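Local coordinates for protein L544 (Acanthamoeba polyphaga mimivirus, PDB 4AMQ) that probably transfers nucleotides as a divalent-metal-dependent nucleotidyltransferase, and is associated with the virion, at residues Phe26-Glu31 / Arg58-Tyr63; Asp49-Lys54 / Ile67-Asn72; Asn71-Glu76 / Ile214-Lys219; Ile102-Gly107 / Leu197-Phe202. All blocks are in the same frame, centred on the assembly; numbering follows the deposited sequence.

Contact 1: residues Phe26-Glu31 / Arg58-Tyr63; sequences FTYKLE and RRRIPY
Arg60 and Glu31 carry the charged part of this contact. The guanidinium meets the carboxylate side-on, giving NE to one oxygen and NH2 to the other: Arg60 NE lies 2.8 Å from Glu31 OE1 and Arg60 NH2 2.9 Å from Glu31 OE2, with a weak third bond from NH2 back to OE1. The grip is skewed, the two flat groups being turned 42° against each other. Lys35 also bridges to Glu31 OE2, so two cations share this buried carboxylate and would be expected to favour its charged form.

On the way to the acid, the aliphatic part of Arg60 runs over the Phe26 ring. Its CB sits 3.6 Å from the centroid of the Phe26 ring in a CH-pi contact, and CG and CD continue past CZ, while the guanidinium stands nearly perpendicular to the ring. Phe26 holds its ring against this chain with CG anti to the backbone N (chi1 -173°). The exposed Tyr28 crosses the same arginine at about a right angle, CE1 lying 3.6 Å from Arg60 NE.

One backbone bond joins the segments, Phe26 N to Pro62 O at 2.9 Å. The contact joins two helix ends: Thr27 N-caps helix 28-42, its OG1 accepting from Leu30 N, and Arg60, with positive phi, forms the Schellman motif that ends helix 55-58.

Contact 2: residues Asp49-Lys54 / Ile67-Asn72; sequences DKYQIK and IDIVNN. With MN (manganese (II) ion), chain C.
Tyr51, Gln52 and Ile53 pair with Asn71, Val70 and Ile69 in antiparallel register, and backbone hydrogen bonds do most of the joining. Gln52 and Val70 form a hydrogen-bonded pair: Gln52 N gives to Val70 O at 2.9 Å and Val70 N returns to Gln52 O at 3.0 Å. Outside this pair, Asn72 N reaches Lys50 O at 2.9 Å, and Lys54 N reaches Asp68 O at 2.8 Å. Between them Tyr51 CA and Ile69 CA make CA-H...O contacts with Val70 O and Gln52 O.

The apolar contacts lie on the face of Tyr51, Ile53 and Ile69, which helix 28-42 covers through Lys35 and Leu39. Ile69 divides its branches between two neighbours: CG2 packs 4.0 Å from Tyr51 CB, and CD1, at the end of the other branch, lies 4.2 Å from Ile53 CG1. This is the edge of the mixed sheet of the nucleotidyltransferase domain, strand 51-54 being outermost and strand 66-72 bringing in the Asp66 and Asp68 pair of the metal sites.

On the other face, Lys54 CG, anti to the carbonyl carbon (chi1 -56°), lies 4.1 Å from Val70 CG2, and a bend at the next bond takes the rest of the chain away from the strand. Asp68 OD1 binds a manganese ion at 2.3 Å, together with Asp66, Asp213 and a water; Asp66 and Asp68 also hold a second manganese.

Contact 3: residues Asn71-Glu76 / Ile214-Lys219; sequences NNVHPE and IAVRYK
Asn72 and Arg217 start from different first torsions, CG anti to the carbonyl carbon in Asn72 (chi1 -67°) and anti to the backbone N in Arg217 (chi1 -164°), yet their side chains run side by side in the same direction. A bend at chi3 of Arg217 (-45°) brings its NE-H to the amide oxygen: Arg217 NE lies 2.9 Å from Asn72 OD1 in a nearly straight bond. The oxygen sits close to the guanidinium plane, whereas NE stands off the amide carbonyl plane.

Alongside this polar pair the backbones are parallel. Asn71 N gives to Ala215 O at 2.7 Å, Arg217 N to Asn71 O at 2.9 Å, and Val73 N to Arg217 O at 3.1 Å. Strand 66-72 thereby meets strand 209-217 at the one parallel pairing of the mixed six-stranded sheet.

On the Val216 face of the sheet, Val73, just past its strand, puts CG2 3.8 Å from Val216 CG1, the two side chains crossing at about a right angle, and the same methyl touches Tyr218 CB. Past the strand ends, His74 turns the edge of its ring to Tyr218 O, with CD2 3.4 Å away. Tyr218 OH hydrogen-bonds to Val191 O, and Lys219 forms a salt bridge with Asp79.

Contact 4: residues Ile102-Gly107 / Leu197-Phe202; sequences IYVICG and LLLQYF
Tyr103 turns the edge of its ring to the Gln200 amide, Tyr103 CD2 lying 3.2 Å from Gln200 OE1 with the two planes 48° apart. Ile102 CG2 lies over one face of that ring, offset toward the rim, and Arg166 makes a cation-pi contact with it. The Phe202 ring likewise offers an edge, its CD2 3.8 Å from Ile102 CG1. Extended beyond CG (chi2 -172°), Gln200 also sets its amide against Ile105, whose CD1 is 3.6 Å from Gln200 CD.

Ile105 CD1 packs 3.6 Å from Leu198 CD2 on this same face. Through the sheet, Val104 CG2 meets Leu199 CD2 at 3.7 Å, the side chains lying alongside each other. Cys106 CB rests against Leu197 CB.

The antiparallel backbones exchange bonds between Ile105 and Leu198 in both directions, Ile105 N to Leu198 O at 2.7 Å. At the other end Gln200 N gives to Tyr103 O, and Gln200 O takes Ile102 N at 2.9 Å plus a longer, weak bond from Tyr103 N. Two residues facing one make a classic beta bulge. Val104 and Leu199 thus make one side apolar, while Gln200, touching the manganese ligand Asp213, gives the other face a polar group beside the metal site.

From the N terminus, the start of helix 28-42 is met again in contact 1 by the loop after helix 55-58, closing a loop that includes strand 51-54. Contact 2 begins within that loop and closes beyond it on strand 66-72, so the two cross; Arg58 CD touches Ile53 O between them. Strand 66-72 then passes directly into contact 3, which shares Asn71 and Asn72 with contact 2 and closes only at strand 209-217. Contact 4 falls wholly within that long excursion, pairing strands 99-108 and 196-204. Contacts 2, 3 and 4 together tie five neighbouring strands of one sheet, with strands 196-204 and 209-217 adjoining between contacts 4 and 3.

Contact 1: residues Phe26-Glu31 / Arg58-Tyr63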
# COMPACT_ATOMS: atom_id res chain seq x y z
N PHE A 26 -6.80 -9.82 -14.24
CA PHE A 26 -5.70 -9.71 -15.18
C PHE A 26 -6.06 -10.29 -16.54
O PHE A 26 -6.62 -11.39 -16.64
CB PHE A 26 -4.43 -10.38 -14.64
CG PHE A 26 -3.23 -10.15 -15.50
CD1 PHE A 26 -3.01 -10.92 -16.63
CD2 PHE A 26 -2.33 -9.14 -15.19
CE1 PHE A 26 -1.90 -10.70 -17.43
CE2 PHE A 26 -1.22 -8.92 -15.99
CZ PHE A 26 -1.01 -9.70 -17.11
N THR A 27 -5.76 -9.53 -17.59
CA THR A 27 -5.80 -10.01 -18.97
C THR A 27 -4.67 -9.33 -19.72
O THR A 27 -4.14 -8.32 -19.26
CB THR A 27 -7.13 -9.70 -19.68
OG1 THR A 27 -7.31 -8.28 -19.76
CG2 THR A 27 -8.31 -10.32 -18.94
N TYR A 28 -4.29 -9.88 -20.87
CA TYR A 28 -3.22 -9.28 -21.66
C TYR A 28 -3.69 -8.00 -22.35
O TYR A 28 -2.89 -7.12 -22.65
CB TYR A 28 -2.63 -10.28 -22.65
CG TYR A 28 -1.78 -11.32 -21.98
CD1 TYR A 28 -0.49 -11.03 -21.59
CD2 TYR A 28 -2.27 -12.59 -21.71
CE1 TYR A 28 0.30 -11.97 -20.97
CE2 TYR A 28 -1.49 -13.54 -21.09
CZ TYR A 28 -0.21 -13.22 -20.72
OH TYR A 28 0.59 -14.15 -20.09
N LYS A 29 -4.99 -7.90 -22.58
CA LYS A 29 -5.59 -6.67 -23.08
C LYS A 29 -5.38 -5.56 -22.06
O LYS A 29 -5.05 -4.43 -22.41
CB LYS A 29 -7.08 -6.87 -23.36
CG LYS A 29 -7.80 -5.61 -23.79
CD LYS A 29 -9.29 -5.86 -24.00
CE LYS A 29 -10.01 -4.59 -24.41
NZ LYS A 29 -9.51 -4.06 -25.71
N LEU A 30 -5.57 -5.90 -20.79
CA LEU A 30 -5.38 -4.95 -19.70
C LEU A 30 -3.90 -4.58 -19.52
O LEU A 30 -3.57 -3.40 -19.39
CB LEU A 30 -5.95 -5.51 -18.40
CG LEU A 30 -5.93 -4.56 -17.20
CD1 LEU A 30 -6.63 -3.25 -17.55
CD2 LEU A 30 -6.58 -5.21 -16.00
N GLU A 31 -3.03 -5.58 -19.52
CA GLU A 31 -1.59 -5.34 -19.41
C GLU A 31 -1.09 -4.41 -20.51
O GLU A 31 -0.34 -3.47 -20.25
CB GLU A 31 -0.80 -6.66 -19.45
CG GLU A 31 0.70 -6.48 -19.21
CD GLU A 31 1.49 -7.77 -19.37
OE1 GLU A 31 0.94 -8.86 -19.09
OE2 GLU A 31 2.67 -7.70 -19.77
N ARG A 58 3.93 -8.36 -11.82
CA ARG A 58 4.91 -9.14 -12.58
C ARG A 58 4.49 -10.61 -12.62
O ARG A 58 4.71 -11.29 -13.62
CB ARG A 58 6.31 -8.99 -11.98
CG ARG A 58 7.34 -9.97 -12.54
CD ARG A 58 8.70 -9.78 -11.88
NE ARG A 58 8.60 -9.66 -10.43
CZ ARG A 58 9.63 -9.45 -9.62
NH1 ARG A 58 10.86 -9.34 -10.11
NH2 ARG A 58 9.44 -9.35 -8.31
N ARG A 59 3.89 -11.09 -11.54
CA ARG A 59 3.39 -12.46 -11.47
C ARG A 59 2.02 -12.59 -12.12
O ARG A 59 1.48 -13.69 -12.23
CB ARG A 59 3.32 -12.94 -10.02
CG ARG A 59 4.68 -13.18 -9.37
CD ARG A 59 4.53 -13.70 -7.95
NE ARG A 59 4.09 -12.66 -7.02
CZ ARG A 59 2.98 -12.72 -6.29
NH1 ARG A 59 2.18 -13.77 -6.37
NH2 ARG A 59 2.68 -11.73 -5.47
N ARG A 60 1.46 -11.45 -12.54
CA ARG A 60 0.18 -11.43 -13.22
C ARG A 60 -0.92 -12.15 -12.44
O ARG A 60 -1.67 -12.94 -13.00
CB ARG A 60 0.30 -12.05 -14.62
CG ARG A 60 1.29 -11.34 -15.53
CD ARG A 60 1.40 -12.05 -16.87
NE ARG A 60 1.97 -11.20 -17.91
CZ ARG A 60 3.26 -11.16 -18.22
NH1 ARG A 60 4.13 -11.93 -17.57
NH2 ARG A 60 3.68 -10.35 -19.18
N ILE A 61 -1.01 -11.87 -11.14
CA ILE A 61 -2.05 -12.47 -10.31
C ILE A 61 -3.43 -12.10 -10.85
O ILE A 61 -3.63 -10.98 -11.32
CB ILE A 61 -1.94 -12.03 -8.84
CG1 ILE A 61 -2.10 -10.52 -8.71
CG2 ILE A 61 -0.61 -12.49 -8.24
CD1 ILE A 61 -2.21 -10.04 -7.28
N PRO A 62 -4.38 -13.04 -10.77
CA PRO A 62 -5.71 -12.84 -11.37
C PRO A 62 -6.46 -11.65 -10.78
O PRO A 62 -7.09 -10.90 -11.53
CB PRO A 62 -6.44 -14.15 -11.05
CG PRO A 62 -5.70 -14.74 -9.91
CD PRO A 62 -4.27 -14.34 -10.10
N TYR A 63 -6.39 -11.46 -9.47
CA TYR A 63 -7.09 -10.36 -8.83
C TYR A 63 -6.16 -9.18 -8.58
O TYR A 63 -5.67 -8.99 -7.47
CB TYR A 63 -7.73 -10.81 -7.52
CG TYR A 63 -8.84 -11.82 -7.70
CD1 TYR A 63 -10.13 -11.42 -8.01
CD2 TYR A 63 -8.59 -13.19 -7.57
CE1 TYR A 63 -11.15 -12.34 -8.18
CE2 TYR A 63 -9.60 -14.11 -7.74
CZ TYR A 63 -10.88 -13.69 -8.04
OH TYR A 63 -11.88 -14.61 -8.20

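Contact 2: residues Asp49-Lys54 / Ile67-Asn72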
# COMPACT_ATOMS: atom_id res chain seq x y z
N ASP A 49 13.21 -0.45 -21.70
CA ASP A 49 14.45 -0.99 -21.17
C ASP A 49 14.90 -0.29 -19.89
O ASP A 49 15.83 -0.74 -19.23
CB ASP A 49 15.55 -0.93 -22.24
CG ASP A 49 15.41 0.28 -23.15
OD1 ASP A 49 15.10 1.38 -22.64
OD2 ASP A 49 15.60 0.12 -24.38
N LYS A 50 14.22 0.80 -19.54
CA LYS A 50 14.58 1.58 -18.36
C LYS A 50 13.63 1.38 -17.17
O LYS A 50 13.76 2.07 -16.15
CB LYS A 50 14.67 3.07 -18.70
CG LYS A 50 15.78 3.43 -19.68
CD LYS A 50 17.14 3.11 -19.10
CE LYS A 50 18.25 3.53 -20.05
NZ LYS A 50 18.11 2.89 -21.39
N TYR A 51 12.69 0.45 -17.29
CA TYR A 51 11.80 0.14 -16.17
C TYR A 51 11.53 -1.35 -16.03
O TYR A 51 11.50 -2.08 -17.02
CB TYR A 51 10.49 0.95 -16.24
CG TYR A 51 9.42 0.40 -17.17
CD1 TYR A 51 8.65 -0.69 -16.80
CD2 TYR A 51 9.16 1.00 -18.40
CE1 TYR A 51 7.66 -1.19 -17.64
CE2 TYR A 51 8.17 0.52 -19.24
CZ TYR A 51 7.42 -0.58 -18.85
OH TYR A 51 6.44 -1.06 -19.69
N GLN A 52 11.33 -1.79 -14.79
CA GLN A 52 11.03 -3.19 -14.52
C GLN A 52 9.79 -3.32 -13.64
O GLN A 52 9.68 -2.65 -12.61
CB GLN A 52 12.21 -3.89 -13.86
CG GLN A 52 12.10 -5.41 -13.87
CD GLN A 52 13.11 -6.07 -14.80
OE1 GLN A 52 14.32 -5.88 -14.66
NE2 GLN A 52 12.61 -6.84 -15.76
N ILE A 53 8.87 -4.19 -14.05
CA ILE A 53 7.69 -4.48 -13.25
C ILE A 53 8.03 -5.47 -12.15
O ILE A 53 8.62 -6.52 -12.40
CB ILE A 53 6.57 -5.04 -14.14
CG1 ILE A 53 6.22 -4.03 -15.24
CG2 ILE A 53 5.34 -5.39 -13.29
CD1 ILE A 53 5.12 -4.49 -16.17
N LYS A 54 7.65 -5.13 -10.92
CA LYS A 54 7.94 -5.99 -9.77
C LYS A 54 6.65 -6.49 -9.12
O LYS A 54 5.55 -6.13 -9.54
CB LYS A 54 8.77 -5.23 -8.74
CG LYS A 54 10.07 -4.66 -9.28
CD LYS A 54 11.04 -5.76 -9.70
CE LYS A 54 12.35 -5.17 -10.22
NZ LYS A 54 13.25 -6.21 -10.80
N ILE A 67 0.26 -1.94 -8.87
CA ILE A 67 1.41 -2.09 -9.75
C ILE A 67 2.65 -1.46 -9.12
O ILE A 67 2.64 -0.29 -8.73
CB ILE A 67 1.16 -1.48 -11.15
CG1 ILE A 67 0.16 -2.32 -11.94
CG2 ILE A 67 2.47 -1.38 -11.93
CD1 ILE A 67 -1.28 -2.18 -11.48
N ASP A 68 3.71 -2.26 -9.00
CA ASP A 68 5.00 -1.79 -8.48
C ASP A 68 6.02 -1.77 -9.61
O ASP A 68 6.19 -2.76 -10.32
CB ASP A 68 5.50 -2.73 -7.37
CG ASP A 68 4.57 -2.76 -6.17
OD1 ASP A 68 3.87 -1.75 -5.93
OD2 ASP A 68 4.53 -3.80 -5.48
N ILE A 69 6.70 -0.64 -9.76
CA ILE A 69 7.69 -0.51 -10.83
C ILE A 69 8.96 0.20 -10.38
O ILE A 69 8.90 1.17 -9.62
CB ILE A 69 7.09 0.22 -12.05
CG1 ILE A 69 6.03 -0.65 -12.71
CG2 ILE A 69 8.17 0.56 -13.06
CD1 ILE A 69 5.52 -0.12 -14.01
N VAL A 70 10.10 -0.31 -10.84
CA VAL A 70 11.37 0.37 -10.65
C VAL A 70 11.75 1.08 -11.94
O VAL A 70 11.80 0.47 -13.01
CB VAL A 70 12.49 -0.61 -10.23
CG1 VAL A 70 13.86 0.07 -10.28
CG2 VAL A 70 12.22 -1.17 -8.84
N ASN A 71 11.97 2.39 -11.85
CA ASN A 71 12.39 3.18 -13.00
C ASN A 71 13.85 3.60 -12.81
O ASN A 71 14.16 4.38 -11.91
CB ASN A 71 11.49 4.41 -13.15
CG ASN A 71 11.43 4.93 -14.58
OD1 ASN A 71 11.80 4.24 -15.53
ND2 ASN A 71 10.94 6.16 -14.74
N ASN A 72 14.74 3.05 -13.63
CA ASN A 72 16.15 3.41 -13.56
C ASN A 72 16.45 4.51 -14.57
O ASN A 72 16.54 4.26 -15.77
CB ASN A 72 17.03 2.18 -13.80
CG ASN A 72 16.93 1.16 -12.68
OD1 ASN A 72 17.01 1.50 -11.50
ND2 ASN A 72 16.73 -0.11 -13.04
MN MN C . 2.67 -1.27 -4.03
O HOH W 1 1.33 -0.92 -1.86

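Contact 3: residues Asn71-Glu76 / Ile214-Lys219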
# COMPACT_ATOMS: atom_id res chain seq x y z
N ASN A 71 11.97 2.39 -11.85
CA ASN A 71 12.39 3.18 -13.00
C ASN A 71 13.85 3.60 -12.81
O ASN A 71 14.16 4.38 -11.91
CB ASN A 71 11.49 4.41 -13.15
CG ASN A 71 11.43 4.93 -14.58
OD1 ASN A 71 11.80 4.24 -15.53
ND2 ASN A 71 10.94 6.16 -14.74
N ASN A 72 14.74 3.05 -13.63
CA ASN A 72 16.15 3.41 -13.56
C ASN A 72 16.45 4.51 -14.57
O ASN A 72 16.54 4.26 -15.77
CB ASN A 72 17.03 2.18 -13.80
CG ASN A 72 16.93 1.16 -12.68
OD1 ASN A 72 17.01 1.50 -11.50
ND2 ASN A 72 16.73 -0.11 -13.04
N VAL A 73 16.60 5.74 -14.08
CA VAL A 73 16.59 6.91 -14.95
C VAL A 73 17.95 7.58 -15.16
O VAL A 73 18.08 8.48 -15.99
CB VAL A 73 15.56 7.96 -14.49
CG1 VAL A 73 14.19 7.32 -14.36
CG2 VAL A 73 15.98 8.59 -13.17
N HIS A 74 18.96 7.15 -14.40
CA HIS A 74 20.32 7.65 -14.61
C HIS A 74 20.95 6.91 -15.79
O HIS A 74 20.74 5.70 -15.95
CB HIS A 74 21.17 7.44 -13.35
CG HIS A 74 22.48 8.16 -13.38
ND1 HIS A 74 23.58 7.67 -14.03
CD2 HIS A 74 22.86 9.34 -12.83
CE1 HIS A 74 24.60 8.51 -13.89
NE2 HIS A 74 24.17 9.54 -13.17
N PRO A 75 21.73 7.61 -16.62
CA PRO A 75 22.12 9.02 -16.47
C PRO A 75 21.14 9.99 -17.11
O PRO A 75 21.29 11.20 -16.96
CB PRO A 75 23.45 9.07 -17.22
CG PRO A 75 23.27 8.09 -18.33
CD PRO A 75 22.41 6.98 -17.77
N GLU A 76 20.15 9.46 -17.83
CA GLU A 76 19.13 10.29 -18.47
C GLU A 76 18.66 11.39 -17.52
O GLU A 76 18.54 12.55 -17.91
CB GLU A 76 17.96 9.43 -18.93
CG GLU A 76 16.99 10.13 -19.87
CD GLU A 76 16.15 9.16 -20.67
OE1 GLU A 76 16.54 7.98 -20.77
OE2 GLU A 76 15.10 9.57 -21.19
N ILE A 214 5.96 3.87 -8.23
CA ILE A 214 7.13 3.93 -9.09
C ILE A 214 8.38 4.37 -8.32
O ILE A 214 8.51 5.53 -7.95
CB ILE A 214 6.93 4.91 -10.26
CG1 ILE A 214 5.55 4.73 -10.90
CG2 ILE A 214 8.06 4.75 -11.28
CD1 ILE A 214 5.28 3.31 -11.37
N ALA A 215 9.30 3.43 -8.11
CA ALA A 215 10.57 3.73 -7.46
C ALA A 215 11.54 4.30 -8.49
O ALA A 215 11.99 3.59 -9.39
CB ALA A 215 11.15 2.48 -6.83
N VAL A 216 11.85 5.58 -8.36
CA VAL A 216 12.71 6.25 -9.32
C VAL A 216 14.14 6.37 -8.79
O VAL A 216 14.41 7.13 -7.86
CB VAL A 216 12.17 7.65 -9.67
CG1 VAL A 216 13.09 8.34 -10.66
CG2 VAL A 216 10.76 7.54 -10.23
N ARG A 217 15.05 5.60 -9.38
CA ARG A 217 16.46 5.65 -9.02
C ARG A 217 17.19 6.61 -9.94
O ARG A 217 17.37 6.33 -11.13
CB ARG A 217 17.10 4.27 -9.10
CG ARG A 217 18.44 4.16 -8.38
CD ARG A 217 19.28 3.02 -8.92
NE ARG A 217 18.51 1.79 -9.09
CZ ARG A 217 18.34 0.87 -8.15
NH1 ARG A 217 18.89 1.03 -6.95
NH2 ARG A 217 17.62 -0.21 -8.40
N TYR A 218 17.63 7.74 -9.39
CA TYR A 218 18.29 8.77 -10.19
C TYR A 218 19.79 8.88 -9.90
O TYR A 218 20.46 9.76 -10.43
CB TYR A 218 17.60 10.12 -10.00
CG TYR A 218 17.49 10.55 -8.55
CD1 TYR A 218 16.47 10.07 -7.74
CD2 TYR A 218 18.41 11.42 -7.99
CE1 TYR A 218 16.37 10.46 -6.42
CE2 TYR A 218 18.32 11.81 -6.67
CZ TYR A 218 17.30 11.32 -5.89
OH TYR A 218 17.20 11.71 -4.57
N LYS A 219 20.30 7.99 -9.05
CA LYS A 219 21.74 7.87 -8.81
C LYS A 219 22.23 6.48 -9.22
O LYS A 219 21.48 5.51 -9.13
CB LYS A 219 22.09 8.11 -7.34
CG LYS A 219 22.06 9.56 -6.89
CD LYS A 219 23.01 9.75 -5.71
CE LYS A 219 22.54 10.84 -4.76
NZ LYS A 219 22.31 12.14 -5.44

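Contact 4: residues Ile102-Gly107 / Leu197-Phe202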
# COMPACT_ATOMS: atom_id res chain seq x y z
N ILE A 102 -0.39 11.21 -5.66
CA ILE A 102 -0.71 11.51 -4.26
C ILE A 102 0.51 11.94 -3.46
O ILE A 102 0.50 12.97 -2.80
CB ILE A 102 -1.38 10.31 -3.56
CG1 ILE A 102 -2.70 9.95 -4.23
CG2 ILE A 102 -1.60 10.62 -2.08
CD1 ILE A 102 -3.75 11.03 -4.16
N TYR A 103 1.56 11.13 -3.50
CA TYR A 103 2.77 11.44 -2.74
C TYR A 103 4.02 11.25 -3.56
O TYR A 103 4.12 10.32 -4.36
CB TYR A 103 2.88 10.55 -1.49
CG TYR A 103 1.80 10.72 -0.45
CD1 TYR A 103 1.58 11.95 0.16
CD2 TYR A 103 1.03 9.64 -0.05
CE1 TYR A 103 0.60 12.10 1.12
CE2 TYR A 103 0.05 9.78 0.91
CZ TYR A 103 -0.16 11.00 1.49
OH TYR A 103 -1.14 11.13 2.45
N VAL A 104 4.99 12.13 -3.34
CA VAL A 104 6.36 11.89 -3.77
C VAL A 104 7.17 11.67 -2.50
O VAL A 104 7.31 12.57 -1.68
CB VAL A 104 6.93 13.08 -4.55
CG1 VAL A 104 8.42 12.87 -4.81
CG2 VAL A 104 6.18 13.26 -5.86
N ILE A 105 7.67 10.45 -2.33
CA ILE A 105 8.39 10.09 -1.12
C ILE A 105 9.89 10.17 -1.33
O ILE A 105 10.46 9.39 -2.09
CB ILE A 105 8.03 8.68 -0.64
CG1 ILE A 105 6.52 8.53 -0.49
CG2 ILE A 105 8.73 8.37 0.67
CD1 ILE A 105 6.09 7.18 0.01
N CYS A 106 10.52 11.13 -0.66
CA CYS A 106 11.96 11.33 -0.77
C CYS A 106 12.45 12.08 0.45
O CYS A 106 11.99 13.18 0.74
CB CYS A 106 12.28 12.12 -2.05
SG CYS A 106 14.04 12.18 -2.48
N GLY A 107 13.39 11.48 1.18
CA GLY A 107 13.97 12.12 2.34
C GLY A 107 13.53 11.51 3.65
O GLY A 107 12.58 10.72 3.69
N LEU A 197 13.65 8.22 -5.25
CA LEU A 197 12.38 8.77 -4.79
C LEU A 197 11.24 7.87 -5.24
O LEU A 197 11.35 7.16 -6.24
CB LEU A 197 12.19 10.21 -5.27
CG LEU A 197 12.15 10.49 -6.77
CD1 LEU A 197 10.75 10.24 -7.33
CD2 LEU A 197 12.57 11.93 -7.05
N LEU A 198 10.14 7.90 -4.50
CA LEU A 198 8.99 7.05 -4.81
C LEU A 198 7.80 7.89 -5.24
O LEU A 198 7.40 8.81 -4.52
CB LEU A 198 8.61 6.19 -3.61
CG LEU A 198 7.45 5.20 -3.78
CD1 LEU A 198 7.87 4.04 -4.67
CD2 LEU A 198 6.96 4.68 -2.44
N LEU A 199 7.25 7.59 -6.41
CA LEU A 199 6.03 8.24 -6.88
C LEU A 199 4.83 7.36 -6.54
O LEU A 199 4.72 6.23 -7.02
CB LEU A 199 6.09 8.47 -8.40
CG LEU A 199 7.27 9.29 -8.94
CD1 LEU A 199 7.25 9.31 -10.47
CD2 LEU A 199 7.25 10.70 -8.38
N GLN A 200 3.93 7.87 -5.71
CA GLN A 200 2.74 7.10 -5.34
C GLN A 200 1.51 7.60 -6.07
O GLN A 200 0.92 8.62 -5.70
CB GLN A 200 2.52 7.11 -3.83
CG GLN A 200 3.48 6.20 -3.08
CD GLN A 200 3.12 6.06 -1.61
OE1 GLN A 200 2.52 6.95 -1.02
NE2 GLN A 200 3.48 4.93 -1.02
N TYR A 201 1.11 6.87 -7.11
CA TYR A 201 -0.02 7.25 -7.93
C TYR A 201 -1.26 6.47 -7.53
O TYR A 201 -1.18 5.38 -6.98
CB TYR A 201 0.26 6.96 -9.41
CG TYR A 201 1.29 7.83 -10.10
CD1 TYR A 201 0.93 9.06 -10.65
CD2 TYR A 201 2.60 7.40 -10.26
CE1 TYR A 201 1.86 9.84 -11.31
CE2 TYR A 201 3.54 8.18 -10.92
CZ TYR A 201 3.16 9.41 -11.44
OH TYR A 201 4.08 10.19 -12.10
N PHE A 202 -2.42 7.05 -7.83
CA PHE A 202 -3.64 6.27 -7.95
C PHE A 202 -4.24 6.54 -9.33
O PHE A 202 -4.34 7.68 -9.76
CB PHE A 202 -4.62 6.54 -6.80
CG PHE A 202 -4.30 5.77 -5.56
CD1 PHE A 202 -4.80 4.48 -5.39
CD2 PHE A 202 -3.46 6.29 -4.59
CE1 PHE A 202 -4.50 3.75 -4.26
CE2 PHE A 202 -3.16 5.56 -3.46
CZ PHE A 202 -3.67 4.29 -3.29